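PDB 6R3Z: probable adhesion protein from Pseudomonas aeruginosa PAO1, which binds divalent metal ions such as ferrous iron and probably delivers them to a transporter as a periplasmic-type solute-binding protein. Local coordinates for residues I223-D228 against V243-L248; V173-G178 against T192-P197; Q122-A127 against R143-Y148; Y17-N22 against G259-E264. All coordinates share one frame; numbering follows the deposited sequence.

Interaction 1: I223-D228 against V243-L248; sequences IFSEID and VKLYSL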
loop_
_atom_site.group_PDB
_atom_site.type_symbol
_atom_site.label_atom_id
_atom_site.label_comp_id
_atom_site.label_asym_id
_atom_site.label_seq_id
_atom_site.Cartn_x
_atom_site.Cartn_y
_atom_site.Cartn_z
ATOM N N ILE A 223 0.673 3.918 18.746
ATOM C CA ILE A 223 1.335 4.472 17.576
ATOM C C ILE A 223 1.813 3.299 16.696
ATOM O O ILE A 223 2.414 2.343 17.212
ATOM C CB ILE A 223 2.439 5.532 17.877
ATOM C CG1 ILE A 223 2.945 6.208 16.565
ATOM C CG2 ILE A 223 3.595 4.935 18.712
ATOM C CD1 ILE A 223 3.526 7.635 16.745
ATOM N N PHE A 224 1.512 3.368 15.391
ATOM C CA PHE A 224 1.966 2.389 14.411
ATOM C C PHE A 224 3.116 2.988 13.623
ATOM O O PHE A 224 2.921 3.970 12.890
ATOM C CB PHE A 224 0.839 1.920 13.477
ATOM C CG PHE A 224 -0.290 1.199 14.172
ATOM C CD1 PHE A 224 -0.141 -0.119 14.602
ATOM C CD2 PHE A 224 -1.502 1.837 14.408
ATOM C CE1 PHE A 224 -1.182 -0.782 15.261
ATOM C CE2 PHE A 224 -2.539 1.179 15.082
ATOM C CZ PHE A 224 -2.386 -0.140 15.477
ATOM N N SER A 225 4.323 2.429 13.814
ATOM C CA SER A 225 5.530 2.870 13.112
ATOM C C SER A 225 5.805 2.018 11.851
ATOM O O SER A 225 5.081 1.062 11.567
ATOM C CB SER A 225 6.737 2.906 14.054
ATOM O OG SER A 225 7.106 1.601 14.471
ATOM N N GLU A 226 6.850 2.380 11.095
ATOM C CA GLU A 226 7.213 1.685 9.860
ATOM C C GLU A 226 8.250 0.598 10.046
ATOM O O GLU A 226 9.344 0.865 10.546
ATOM C CB GLU A 226 7.771 2.703 8.823
ATOM C CG GLU A 226 6.736 3.688 8.291
ATOM C CD GLU A 226 5.631 2.968 7.556
ATOM O OE1 GLU A 226 5.867 2.505 6.415
ATOM O OE2 GLU A 226 4.553 2.793 8.166
ATOM N N ILE A 227 7.950 -0.610 9.542
ATOM C CA ILE A 227 8.932 -1.687 9.517
ATOM C C ILE A 227 9.908 -1.452 8.323
ATOM O O ILE A 227 11.112 -1.680 8.460
ATOM C CB ILE A 227 8.247 -3.083 9.377
ATOM C CG1 ILE A 227 7.295 -3.382 10.559
ATOM C CG2 ILE A 227 9.300 -4.192 9.227
ATOM C CD1 ILE A 227 6.297 -4.588 10.325
ATOM N N ASP A 228 9.358 -1.043 7.145
ATOM C CA ASP A 228 10.081 -0.966 5.875
ATOM C C ASP A 228 11.270 -0.027 5.851
ATOM O O ASP A 228 12.396 -0.492 5.689
ATOM C CB ASP A 228 9.116 -0.655 4.725
ATOM C CG ASP A 228 8.246 -1.846 4.354
ATOM O OD1 ASP A 228 8.460 -2.955 4.934
ATOM O OD2 ASP A 228 7.335 -1.673 3.511
ATOM N N VAL A 243 3.127 6.382 24.789
ATOM C CA VAL A 243 2.223 5.720 23.848
ATOM C C VAL A 243 2.809 4.355 23.440
ATOM O O VAL A 243 3.992 4.283 23.099
ATOM C CB VAL A 243 1.934 6.674 22.647
ATOM C CG1 VAL A 243 1.173 5.991 21.538
ATOM C CG2 VAL A 243 1.176 7.918 23.103
ATOM N N LYS A 244 1.994 3.276 23.526
ATOM C CA LYS A 244 2.388 1.918 23.144
ATOM C C LYS A 244 2.720 1.857 21.645
ATOM O O LYS A 244 1.963 2.363 20.819
ATOM C CB LYS A 244 1.291 0.885 23.481
ATOM C CG LYS A 244 1.138 0.584 24.967
ATOM C CD LYS A 244 0.128 -0.545 25.194
ATOM C CE LYS A 244 -0.073 -0.857 26.662
ATOM N NZ LYS A 244 -1.104 -1.912 26.865
ATOM N N LEU A 245 3.850 1.240 21.313
ATOM C CA LEU A 245 4.335 1.153 19.948
ATOM C C LEU A 245 4.121 -0.223 19.294
ATOM O O LEU A 245 4.449 -1.262 19.875
ATOM C CB LEU A 245 5.835 1.533 19.921
ATOM C CG LEU A 245 6.578 1.380 18.587
ATOM C CD1 LEU A 245 6.182 2.461 17.623
ATOM C CD2 LEU A 245 8.090 1.366 18.807
ATOM N N TYR A 246 3.593 -0.197 18.063
ATOM C CA TYR A 246 3.412 -1.348 17.185
ATOM C C TYR A 246 3.978 -0.917 15.824
ATOM O O TYR A 246 4.155 0.284 15.593
ATOM C CB TYR A 246 1.931 -1.752 17.069
ATOM C CG TYR A 246 1.303 -2.113 18.398
ATOM C CD1 TYR A 246 0.718 -1.138 19.200
ATOM C CD2 TYR A 246 1.266 -3.436 18.844
ATOM C CE1 TYR A 246 0.132 -1.458 20.422
ATOM C CE2 TYR A 246 0.680 -3.767 20.073
ATOM C CZ TYR A 246 0.130 -2.767 20.864
ATOM O OH TYR A 246 -0.472 -3.021 22.072
ATOM N N SER A 247 4.326 -1.875 14.969
ATOM C CA SER A 247 4.884 -1.556 13.669
ATOM C C SER A 247 4.128 -2.292 12.567
ATOM O O SER A 247 3.668 -3.434 12.757
ATOM C CB SER A 247 6.375 -1.871 13.628
ATOM O OG SER A 247 7.086 -1.089 14.575
ATOM N N LEU A 248 3.975 -1.599 11.436
ATOM C CA LEU A 248 3.269 -2.065 10.253
ATOM C C LEU A 248 4.136 -1.988 9.009
ATOM O O LEU A 248 5.109 -1.220 8.958
ATOM C CB LEU A 248 1.968 -1.262 10.049
ATOM C CG LEU A 248 0.916 -1.289 11.175
ATOM C CD1 LEU A 248 -0.217 -0.338 10.853
ATOM C CD2 LEU A 248 0.356 -2.724 11.422
HETATM O O HOH W 1 6.567 -0.191 6.718
#

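Interaction 2: V173-G178 against T192-P197; sequences VATIHG and TAVVEP. With NI (nickel (II) ion), chain B.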
loop_
_atom_site.group_PDB
_atom_site.type_symbol
_atom_site.label_atom_id
_atom_site.label_comp_id
_atom_site.label_asym_id
_atom_site.label_seq_id
_atom_site.Cartn_x
_atom_site.Cartn_y
_atom_site.Cartn_z
ATOM N N VAL A 173 -5.610 6.485 17.891
ATOM C CA VAL A 173 -4.491 5.910 17.143
ATOM C C VAL A 173 -3.685 6.994 16.419
ATOM O O VAL A 173 -4.263 7.911 15.850
ATOM C CB VAL A 173 -5.113 4.908 16.105
ATOM C CG1 VAL A 173 -4.136 4.488 15.015
ATOM C CG2 VAL A 173 -5.702 3.685 16.809
ATOM N N ALA A 174 -2.363 6.846 16.412
ATOM C CA ALA A 174 -1.458 7.695 15.641
ATOM C C ALA A 174 -0.580 6.781 14.749
ATOM O O ALA A 174 -0.389 5.602 15.065
ATOM C CB ALA A 174 -0.583 8.527 16.562
ATOM N N THR A 175 -0.065 7.314 13.632
ATOM C CA THR A 175 0.842 6.573 12.756
ATOM C C THR A 175 2.014 7.488 12.402
ATOM O O THR A 175 1.850 8.710 12.410
ATOM C CB THR A 175 0.173 5.997 11.484
ATOM O OG1 THR A 175 -0.134 7.042 10.543
ATOM C CG2 THR A 175 -1.063 5.126 11.782
ATOM N N ILE A 176 3.179 6.914 12.068
ATOM C CA ILE A 176 4.337 7.748 11.651
ATOM C C ILE A 176 4.095 8.193 10.189
ATOM O O ILE A 176 4.108 9.395 9.898
ATOM C CB ILE A 176 5.679 6.955 11.777
ATOM C CG1 ILE A 176 6.029 6.599 13.252
ATOM C CG2 ILE A 176 6.847 7.723 11.094
ATOM C CD1 ILE A 176 6.232 7.756 14.215
ATOM N N HIS A 177 3.873 7.204 9.289
ATOM C CA HIS A 177 3.609 7.402 7.857
ATOM C C HIS A 177 2.091 7.423 7.660
ATOM O O HIS A 177 1.390 6.678 8.340
ATOM C CB HIS A 177 4.261 6.267 7.045
ATOM C CG HIS A 177 4.382 6.516 5.574
ATOM N ND1 HIS A 177 5.470 7.205 5.046
ATOM C CD2 HIS A 177 3.611 6.075 4.554
ATOM C CE1 HIS A 177 5.306 7.179 3.731
ATOM N NE2 HIS A 177 4.220 6.481 3.386
ATOM N N GLY A 178 1.590 8.278 6.766
ATOM C CA GLY A 178 0.142 8.379 6.525
ATOM C C GLY A 178 -0.407 7.267 5.631
ATOM O O GLY A 178 -1.204 7.534 4.732
ATOM N N THR A 192 -6.036 9.500 14.450
ATOM C CA THR A 192 -6.112 10.824 15.081
ATOM C C THR A 192 -4.986 11.737 14.554
ATOM O O THR A 192 -5.217 12.920 14.265
ATOM C CB THR A 192 -6.053 10.693 16.620
ATOM O OG1 THR A 192 -7.304 10.183 17.082
ATOM C CG2 THR A 192 -5.796 12.038 17.334
ATOM N N ALA A 193 -3.755 11.194 14.479
ATOM C CA ALA A 193 -2.619 12.012 14.074
ATOM C C ALA A 193 -1.579 11.222 13.297
ATOM O O ALA A 193 -1.347 10.058 13.590
ATOM C CB ALA A 193 -1.973 12.639 15.316
ATOM N N VAL A 194 -0.919 11.891 12.336
ATOM C CA VAL A 194 0.173 11.334 11.525
ATOM C C VAL A 194 1.400 12.217 11.841
ATOM O O VAL A 194 1.330 13.452 11.734
ATOM C CB VAL A 194 -0.188 11.306 10.007
ATOM C CG1 VAL A 194 1.013 10.902 9.148
ATOM C CG2 VAL A 194 -1.381 10.378 9.740
ATOM N N VAL A 195 2.498 11.586 12.278
ATOM C CA VAL A 195 3.714 12.300 12.684
ATOM C C VAL A 195 4.383 13.012 11.500
ATOM O O VAL A 195 4.783 14.173 11.647
ATOM C CB VAL A 195 4.690 11.394 13.483
ATOM C CG1 VAL A 195 5.919 12.178 13.968
ATOM C CG2 VAL A 195 3.970 10.720 14.655
ATOM N N GLU A 196 4.520 12.329 10.353
ATOM C CA GLU A 196 5.125 12.960 9.167
ATOM C C GLU A 196 4.205 14.108 8.689
ATOM O O GLU A 196 3.008 13.896 8.470
ATOM C CB GLU A 196 5.320 11.934 8.056
ATOM C CG GLU A 196 6.499 11.017 8.338
ATOM C CD GLU A 196 6.870 10.057 7.224
ATOM O OE1 GLU A 196 6.054 9.839 6.300
ATOM O OE2 GLU A 196 7.999 9.528 7.275
ATOM N N PRO A 197 4.726 15.341 8.579
ATOM C CA PRO A 197 3.846 16.470 8.183
ATOM C C PRO A 197 3.248 16.363 6.776
ATOM O O PRO A 197 2.224 16.996 6.488
ATOM C CB PRO A 197 4.741 17.703 8.343
ATOM C CG PRO A 197 6.155 17.174 8.249
ATOM C CD PRO A 197 6.107 15.786 8.854
HETATM NI NI NI B . 3.794 5.976 1.308
HETATM O O HOH W 2 -7.751 7.617 16.400
HETATM O O HOH W 3 7.777 6.904 7.115
HETATM O O HOH W 4 3.338 10.248 5.568
#

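Interaction 3: Q122-A127 against R143-Y148; sequences QVNTIA and RNARAY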
loop_
_atom_site.group_PDB
_atom_site.type_symbol
_atom_site.label_atom_id
_atom_site.label_comp_id
_atom_site.label_asym_id
_atom_site.label_seq_id
_atom_site.Cartn_x
_atom_site.Cartn_y
_atom_site.Cartn_z
ATOM N N GLN A 122 -9.231 -2.834 -7.067
ATOM C CA GLN A 122 -8.084 -2.623 -7.977
ATOM C C GLN A 122 -7.789 -3.892 -8.781
ATOM O O GLN A 122 -7.596 -3.812 -9.994
ATOM C CB GLN A 122 -6.848 -2.159 -7.203
ATOM C CG GLN A 122 -7.048 -0.773 -6.611
ATOM C CD GLN A 122 -5.858 -0.327 -5.827
ATOM O OE1 GLN A 122 -4.893 0.171 -6.394
ATOM N NE2 GLN A 122 -5.910 -0.490 -4.511
ATOM N N VAL A 123 -7.802 -5.058 -8.111
ATOM C CA VAL A 123 -7.547 -6.357 -8.750
ATOM C C VAL A 123 -8.583 -6.584 -9.867
ATOM O O VAL A 123 -8.195 -6.933 -10.993
ATOM C CB VAL A 123 -7.504 -7.505 -7.706
ATOM C CG1 VAL A 123 -7.707 -8.878 -8.352
ATOM C CG2 VAL A 123 -6.180 -7.466 -6.936
ATOM N N ASN A 124 -9.879 -6.331 -9.570
ATOM C CA ASN A 124 -10.947 -6.514 -10.558
ATOM C C ASN A 124 -10.810 -5.558 -11.745
ATOM O O ASN A 124 -10.982 -5.980 -12.890
ATOM C CB ASN A 124 -12.324 -6.441 -9.898
ATOM C CG ASN A 124 -12.590 -7.620 -8.986
ATOM O OD1 ASN A 124 -12.109 -8.738 -9.212
ATOM N ND2 ASN A 124 -13.405 -7.413 -7.967
ATOM N N THR A 125 -10.404 -4.304 -11.481
ATOM C CA THR A 125 -10.197 -3.296 -12.532
ATOM C C THR A 125 -9.028 -3.702 -13.428
ATOM O O THR A 125 -9.154 -3.674 -14.661
ATOM C CB THR A 125 -10.022 -1.908 -11.909
ATOM O OG1 THR A 125 -11.273 -1.530 -11.317
ATOM C CG2 THR A 125 -9.630 -0.844 -12.939
ATOM N N ILE A 126 -7.892 -4.103 -12.799
ATOM C CA ILE A 126 -6.722 -4.544 -13.551
ATOM C C ILE A 126 -7.079 -5.740 -14.465
ATOM O O ILE A 126 -6.773 -5.700 -15.657
ATOM C CB ILE A 126 -5.511 -4.824 -12.609
ATOM C CG1 ILE A 126 -5.055 -3.517 -11.890
ATOM C CG2 ILE A 126 -4.335 -5.429 -13.389
ATOM C CD1 ILE A 126 -4.268 -3.741 -10.569
ATOM N N ALA A 127 -7.753 -6.772 -13.921
ATOM C CA ALA A 127 -8.123 -7.972 -14.682
ATOM C C ALA A 127 -9.012 -7.638 -15.891
ATOM O O ALA A 127 -8.805 -8.192 -16.968
ATOM C CB ALA A 127 -8.829 -8.982 -13.782
ATOM N N ARG A 143 -11.195 -15.151 -13.944
ATOM C CA ARG A 143 -11.243 -16.302 -13.034
ATOM C C ARG A 143 -10.193 -16.153 -11.907
ATOM O O ARG A 143 -10.521 -16.307 -10.724
ATOM C CB ARG A 143 -11.019 -17.590 -13.824
ATOM C CG ARG A 143 -11.255 -18.868 -13.041
ATOM C CD ARG A 143 -11.235 -20.079 -13.976
ATOM N NE ARG A 143 -9.966 -20.207 -14.699
ATOM C CZ ARG A 143 -9.841 -20.179 -16.026
ATOM N NH1 ARG A 143 -10.913 -20.051 -16.801
ATOM N NH2 ARG A 143 -8.645 -20.291 -16.586
ATOM N N ASN A 144 -8.950 -15.800 -12.288
ATOM C CA ASN A 144 -7.838 -15.628 -11.350
ATOM C C ASN A 144 -8.095 -14.460 -10.397
ATOM O O ASN A 144 -7.833 -14.589 -9.196
ATOM C CB ASN A 144 -6.528 -15.436 -12.107
ATOM C CG ASN A 144 -6.050 -16.670 -12.856
ATOM O OD1 ASN A 144 -6.487 -17.814 -12.618
ATOM N ND2 ASN A 144 -5.139 -16.465 -13.793
ATOM N N ALA A 145 -8.642 -13.335 -10.918
ATOM C CA ALA A 145 -8.949 -12.190 -10.074
ATOM C C ALA A 145 -10.003 -12.593 -9.015
ATOM O O ALA A 145 -9.837 -12.261 -7.837
ATOM C CB ALA A 145 -9.438 -11.017 -10.912
ATOM N N ARG A 146 -11.026 -13.370 -9.418
ATOM C CA ARG A 146 -12.052 -13.808 -8.468
ATOM C C ARG A 146 -11.474 -14.737 -7.381
ATOM O O ARG A 146 -11.814 -14.555 -6.211
ATOM C CB ARG A 146 -13.279 -14.420 -9.177
ATOM C CG ARG A 146 -14.008 -13.455 -10.127
ATOM C CD ARG A 146 -14.483 -12.150 -9.483
ATOM N NE ARG A 146 -15.177 -11.268 -10.434
ATOM C CZ ARG A 146 -14.576 -10.420 -11.269
ATOM N NH1 ARG A 146 -15.296 -9.659 -12.085
ATOM N NH2 ARG A 146 -13.248 -10.333 -11.299
ATOM N N ALA A 147 -10.566 -15.675 -7.749
ATOM C CA ALA A 147 -9.910 -16.575 -6.780
ATOM C C ALA A 147 -9.020 -15.759 -5.820
ATOM O O ALA A 147 -9.030 -15.997 -4.605
ATOM C CB ALA A 147 -9.068 -17.618 -7.502
ATOM N N TYR A 148 -8.328 -14.750 -6.351
ATOM C CA TYR A 148 -7.435 -13.929 -5.543
ATOM C C TYR A 148 -8.232 -13.111 -4.521
ATOM O O TYR A 148 -7.867 -13.107 -3.344
ATOM C CB TYR A 148 -6.546 -13.033 -6.414
ATOM C CG TYR A 148 -5.460 -12.310 -5.643
ATOM C CD1 TYR A 148 -4.573 -13.007 -4.819
ATOM C CD2 TYR A 148 -5.262 -10.939 -5.800
ATOM C CE1 TYR A 148 -3.524 -12.353 -4.164
ATOM C CE2 TYR A 148 -4.251 -10.269 -5.115
ATOM C CZ TYR A 148 -3.369 -10.981 -4.318
ATOM O OH TYR A 148 -2.372 -10.308 -3.655
HETATM O O HOH W 5 -12.532 -8.169 -13.240
#

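Interaction 4: Y17-N22 against G259-E264; sequences YSYVSN and GKYEEE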
loop_
_atom_site.group_PDB
_atom_site.type_symbol
_atom_site.label_atom_id
_atom_site.label_comp_id
_atom_site.label_asym_id
_atom_site.label_seq_id
_atom_site.Cartn_x
_atom_site.Cartn_y
_atom_site.Cartn_z
ATOM N N TYR A 17 2.740 -5.671 -8.059
ATOM C CA TYR A 17 3.391 -6.890 -8.563
ATOM C C TYR A 17 2.537 -8.099 -8.093
ATOM O O TYR A 17 2.215 -8.989 -8.896
ATOM C CB TYR A 17 4.830 -7.039 -8.021
ATOM C CG TYR A 17 5.524 -8.243 -8.622
ATOM C CD1 TYR A 17 5.364 -9.515 -8.067
ATOM C CD2 TYR A 17 6.264 -8.131 -9.801
ATOM C CE1 TYR A 17 5.953 -10.636 -8.645
ATOM C CE2 TYR A 17 6.855 -9.251 -10.396
ATOM C CZ TYR A 17 6.687 -10.503 -9.817
ATOM O OH TYR A 17 7.273 -11.614 -10.360
ATOM N N SER A 18 2.146 -8.110 -6.805
ATOM C CA SER A 18 1.315 -9.198 -6.250
ATOM C C SER A 18 -0.042 -9.304 -6.952
ATOM O O SER A 18 -0.439 -10.411 -7.353
ATOM C CB SER A 18 1.143 -9.034 -4.742
ATOM O OG SER A 18 2.342 -9.339 -4.044
ATOM N N TYR A 19 -0.718 -8.158 -7.179
ATOM C CA TYR A 19 -2.018 -8.167 -7.857
ATOM C C TYR A 19 -1.861 -8.753 -9.260
ATOM O O TYR A 19 -2.554 -9.700 -9.589
ATOM C CB TYR A 19 -2.612 -6.762 -8.018
ATOM C CG TYR A 19 -2.884 -5.922 -6.786
ATOM C CD1 TYR A 19 -2.907 -6.489 -5.510
ATOM C CD2 TYR A 19 -3.112 -4.551 -6.896
ATOM C CE1 TYR A 19 -3.150 -5.700 -4.374
ATOM C CE2 TYR A 19 -3.321 -3.755 -5.774
ATOM C CZ TYR A 19 -3.367 -4.333 -4.521
ATOM O OH TYR A 19 -3.576 -3.489 -3.452
ATOM N N VAL A 20 -0.964 -8.166 -10.096
ATOM C CA VAL A 20 -0.835 -8.575 -11.501
ATOM C C VAL A 20 -0.396 -10.054 -11.626
ATOM O O VAL A 20 -1.013 -10.796 -12.399
ATOM C CB VAL A 20 0.052 -7.577 -12.300
ATOM C CG1 VAL A 20 0.287 -8.061 -13.730
ATOM C CG2 VAL A 20 -0.595 -6.174 -12.307
ATOM N N SER A 21 0.610 -10.494 -10.837
ATOM C CA SER A 21 1.073 -11.900 -10.872
ATOM C C SER A 21 -0.086 -12.878 -10.574
ATOM O O SER A 21 -0.235 -13.886 -11.260
ATOM C CB SER A 21 2.198 -12.119 -9.859
ATOM O OG SER A 21 3.316 -11.326 -10.210
ATOM N N ASN A 22 -0.918 -12.560 -9.566
ATOM C CA ASN A 22 -2.060 -13.423 -9.226
ATOM C C ASN A 22 -3.137 -13.414 -10.308
ATOM O O ASN A 22 -3.753 -14.453 -10.553
ATOM C CB ASN A 22 -2.611 -13.092 -7.856
ATOM C CG ASN A 22 -1.819 -13.816 -6.798
ATOM O OD1 ASN A 22 -2.054 -15.007 -6.543
ATOM N ND2 ASN A 22 -0.852 -13.129 -6.169
ATOM N N GLY A 259 3.161 -13.663 -3.602
ATOM C CA GLY A 259 2.597 -13.776 -2.258
ATOM C C GLY A 259 2.880 -12.662 -1.264
ATOM O O GLY A 259 2.269 -12.649 -0.195
ATOM N N LYS A 260 3.810 -11.725 -1.583
ATOM C CA LYS A 260 4.188 -10.654 -0.655
ATOM C C LYS A 260 2.979 -9.912 -0.071
ATOM O O LYS A 260 2.901 -9.730 1.156
ATOM C CB LYS A 260 5.129 -9.638 -1.314
ATOM C CG LYS A 260 5.743 -8.690 -0.275
ATOM C CD LYS A 260 6.576 -7.604 -0.949
ATOM C CE LYS A 260 7.270 -6.679 0.030
ATOM N NZ LYS A 260 8.200 -7.420 0.932
ATOM N N TYR A 261 2.070 -9.463 -0.948
ATOM C CA TYR A 261 0.904 -8.695 -0.504
ATOM C C TYR A 261 0.095 -9.444 0.546
ATOM O O TYR A 261 -0.157 -8.887 1.612
ATOM C CB TYR A 261 0.009 -8.238 -1.670
ATOM C CG TYR A 261 -1.115 -7.358 -1.178
ATOM C CD1 TYR A 261 -0.874 -6.041 -0.796
ATOM C CD2 TYR A 261 -2.392 -7.877 -0.966
ATOM C CE1 TYR A 261 -1.885 -5.244 -0.264
ATOM C CE2 TYR A 261 -3.418 -7.085 -0.447
ATOM C CZ TYR A 261 -3.157 -5.767 -0.096
ATOM O OH TYR A 261 -4.129 -5.000 0.514
ATOM N N GLU A 262 -0.332 -10.675 0.251
ATOM C CA GLU A 262 -1.167 -11.395 1.215
ATOM C C GLU A 262 -0.420 -11.743 2.532
ATOM O O GLU A 262 -1.008 -11.604 3.608
ATOM C CB GLU A 262 -1.852 -12.611 0.585
ATOM C CG GLU A 262 -0.983 -13.767 0.172
ATOM C CD GLU A 262 -1.780 -14.566 -0.842
ATOM O OE1 GLU A 262 -2.646 -15.383 -0.445
ATOM O OE2 GLU A 262 -1.582 -14.311 -2.047
ATOM N N GLU A 263 0.869 -12.083 2.454
ATOM C CA GLU A 263 1.694 -12.399 3.628
ATOM C C GLU A 263 1.793 -11.191 4.579
ATOM O O GLU A 263 1.481 -11.310 5.771
ATOM C CB GLU A 263 3.109 -12.881 3.213
ATOM C CG GLU A 263 3.115 -14.270 2.595
ATOM C CD GLU A 263 4.389 -14.660 1.867
ATOM O OE1 GLU A 263 5.486 -14.266 2.324
ATOM O OE2 GLU A 263 4.290 -15.377 0.844
ATOM N N GLU A 264 2.155 -10.022 4.033
ATOM C CA GLU A 264 2.343 -8.795 4.826
ATOM C C GLU A 264 1.026 -8.167 5.260
ATOM O O GLU A 264 0.975 -7.611 6.362
ATOM C CB GLU A 264 3.256 -7.823 4.102
ATOM C CG GLU A 264 4.583 -8.516 3.819
ATOM C CD GLU A 264 5.766 -7.673 3.421
ATOM O OE1 GLU A 264 5.620 -6.431 3.341
ATOM O OE2 GLU A 264 6.840 -8.268 3.165
HETATM O O HOH W 6 0.353 -15.288 -4.341
#

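Interaction 1: I223-D228 against V243-L248
Ser-225 OG and Ser-247 OG meet tip to tip at 2.7 Å, with Ser-247 the donor, in a side-chain hydrogen bond that ties together two strands running parallel. Ser-225 sets its hydroxyl between its own N and carbonyl carbon (chi1 67°), which also brings OG against Leu-245 CD1. The backbone ladder runs alongside. Ile-223 N donates to Lys-244 O at 2.9 Å, and Ile-223 O takes the N-H of Tyr-246. Ser-225 repeats the pattern, its N bonding to Tyr-246 O and its O receiving Leu-248 N, so that 223 and 225 spend both backbone groups on this neighbour. Phe-224 turns its own the other way, to Ala-174 of strand 172-175 and to Ile-176 just beyond it. Strands 220-226 and 244-248, joined through helix 234-241, form a beta-alpha-beta crossover unit of a four-stranded parallel sheet in which 244-248 is an outer strand. The apolar contacts divide between the two faces. On the face of Ile-223 and Leu-245, which helix 234-241 packs against, Ile-223 CG2 lies 3.7 Å from Leu-245 CD1. On the other, Phe-224 CD1 rests 3.6 Å from Tyr-246 CB, while Leu-248 CD1 reaches Phe-224 CB at 3.6 Å. Past the strand end, Ile-227 CG1 folds back to Ser-247 CB, and Ile-227 N bonds to Leu-248 O at 3.0 Å. A water adds a second donor to that oxygen and joins it to Glu-226 OE1 and Asp-228 N; Glu-226 OE2 is held by Tyr-180.

Interaction 2: V173-G178 against T192-P197
His-177 binds the nickel ion through NE2 at 2.2 Å and turns its other ring nitrogen, ND1, to Glu-196. The bond from His-177 ND1 to Glu-196 OE1 is weak: 3.0 Å long but bent to 121° at the hydrogen, with ring and carboxylate planes 65° apart. His-41, His-66, His-111, His-199 and His-250 complete the metal site. Two waters reinforce the link between the segments. One accepts a hydrogen bond from His-177 ND1 and donates to Glu-196 OE2 at 2.6 Å; the other joins OE1 to Gly-178 N. The imidazole of His-177 projects past the strand end toward the metal because chi1 (-165°) sets CG opposite the backbone N. The second shell is largely backbone. Glu-196 N donates to Ile-176 O and Val-195 N to Thr-175 O. Thr-175 OG1 also donates to His-177 O at 2.7 Å, from above the carbonyl plane. Ile-176 and Val-195 lie side by side, CD1 to CG2 3.8 Å. Farther back, Thr-175 N bonds to Ala-193 O and Thr-192 N to Val-173 O, joining strand 172-175 to outer strand 193-194 in the parallel sheet, a beta-alpha-beta unit completed by helix 181-185. With NE2 on the metal, the water bond and the weak carboxylate bond at ND1 should limit the ring's rotation and may make the imidazole a more electron-rich ligand.

Interaction 3: Q122-A127 against R143-Y148
Val-123 holds CG1 anti to its backbone N (chi1 161°), and this turns its two methyls to different partners on the facing helix: CG1 to Ala-145 CB at 3.8 Å, CG2 to Tyr-148 CD2 at 3.8 Å. Tyr-148 has its CG anti to N as well (chi1 -171°), which swings the ring across the valine at about a right angle, so that CG2 meets the ring edge in its plane near CD2 and CE2. One turn further along helix 116-133, Ala-127 CB sits 3.6 Å from Ala-145 CB. Ala-145 therefore fits its single methyl against both Val-123 and Ala-127. The pair is an antiparallel helical hairpin: helices 116-133 and 138-160 follow each other through a short connection, and the axes of the two segments run at 173° with a closest approach of 9.3 Å, Asn-124 and Ala-145 having the nearest CA atoms. At the exposed border Arg-146 bends at chi2 and crosses the Asn-124 side chain at about a right angle, with Asn-124 CG over one face of the guanidinium and the planes steeply inclined. Asn-124 OD1 comes within 2.9 Å of Arg-146 NH2, but the angle is too poor for a hydrogen bond. The linkage runs through a water instead, which lies at the guanidinium edge, accepts from Arg-146 NH2 at 3.0 Å and donates to Asn-124 O at 2.7 Å. On the inner side, helix 14-24 packs against the hairpin, with Tyr-19 on Val-123, Ile-23 on Ala-127 and Asn-22 on Tyr-148.

Interaction 4: Y17-N22 against G259-E264
Tyr-261 starts its contact at CB, which presses on Ser-18 CB at 3.4 Å where the two helices come closest. Beside it, Tyr-261 N donates to Ser-18 OG at 3.1 Å in a fairly straight bond; that hydroxyl also bonds to the carbonyls of Ser-257 and Ala-258, and so ties residues 257-261 to helix 14-24. From CB the ring extends with CG anti to N (chi1 -175°) and offers a face to Tyr-19, whose CE1 stands 4.0 Å above its centre. The CG and CD2 atoms of Tyr-261 each lie 4.1 Å from Tyr-19 CE1, while Tyr-261 CE1 and CZ lie near Tyr-19 OH. This is a T-shaped pair, centroids 5.3 Å apart and planes at 73°. At the tip, Tyr-261 OH bonds to Phe-113 O and Ser-119 OG, and Tyr-19 OH shares the same Ser-119 hydroxyl. To one side a water bridges Asn-22 ND2 and Glu-262 OE2, with Arg-151 bonding both residues. The axes of the two segments, from opposite ends of the chain, thus cross at 122°, packing the C-terminal helix of this solute-binding protein against the first helix of the fold.

Interactions 1 and 2 lie in one four-stranded parallel sheet with centres 10 Å apart: Phe-224 N meets Ala-174 O at 3.0 Å, and Glu-226 CD packs 3.6 Å from His-177 CB, bringing interaction 1 up behind the nickel ligand of interaction 2. The Glu-226 side chain lies about 7 Å from the nickel ion, that of Tyr-261 in interaction 4 about 13 Å. Interactions 3 and 4 have centres 12 Å apart; Tyr-148 of interaction 3 packs on interaction 4, its OH 3.6 Å from Tyr-261 CD2. Interactions 2 and 3 have centres about 31 Å apart, whereas interactions 1 and 4 approach to about 5 Å between nearest atoms without touching, helix 260-277 following strand 244-248.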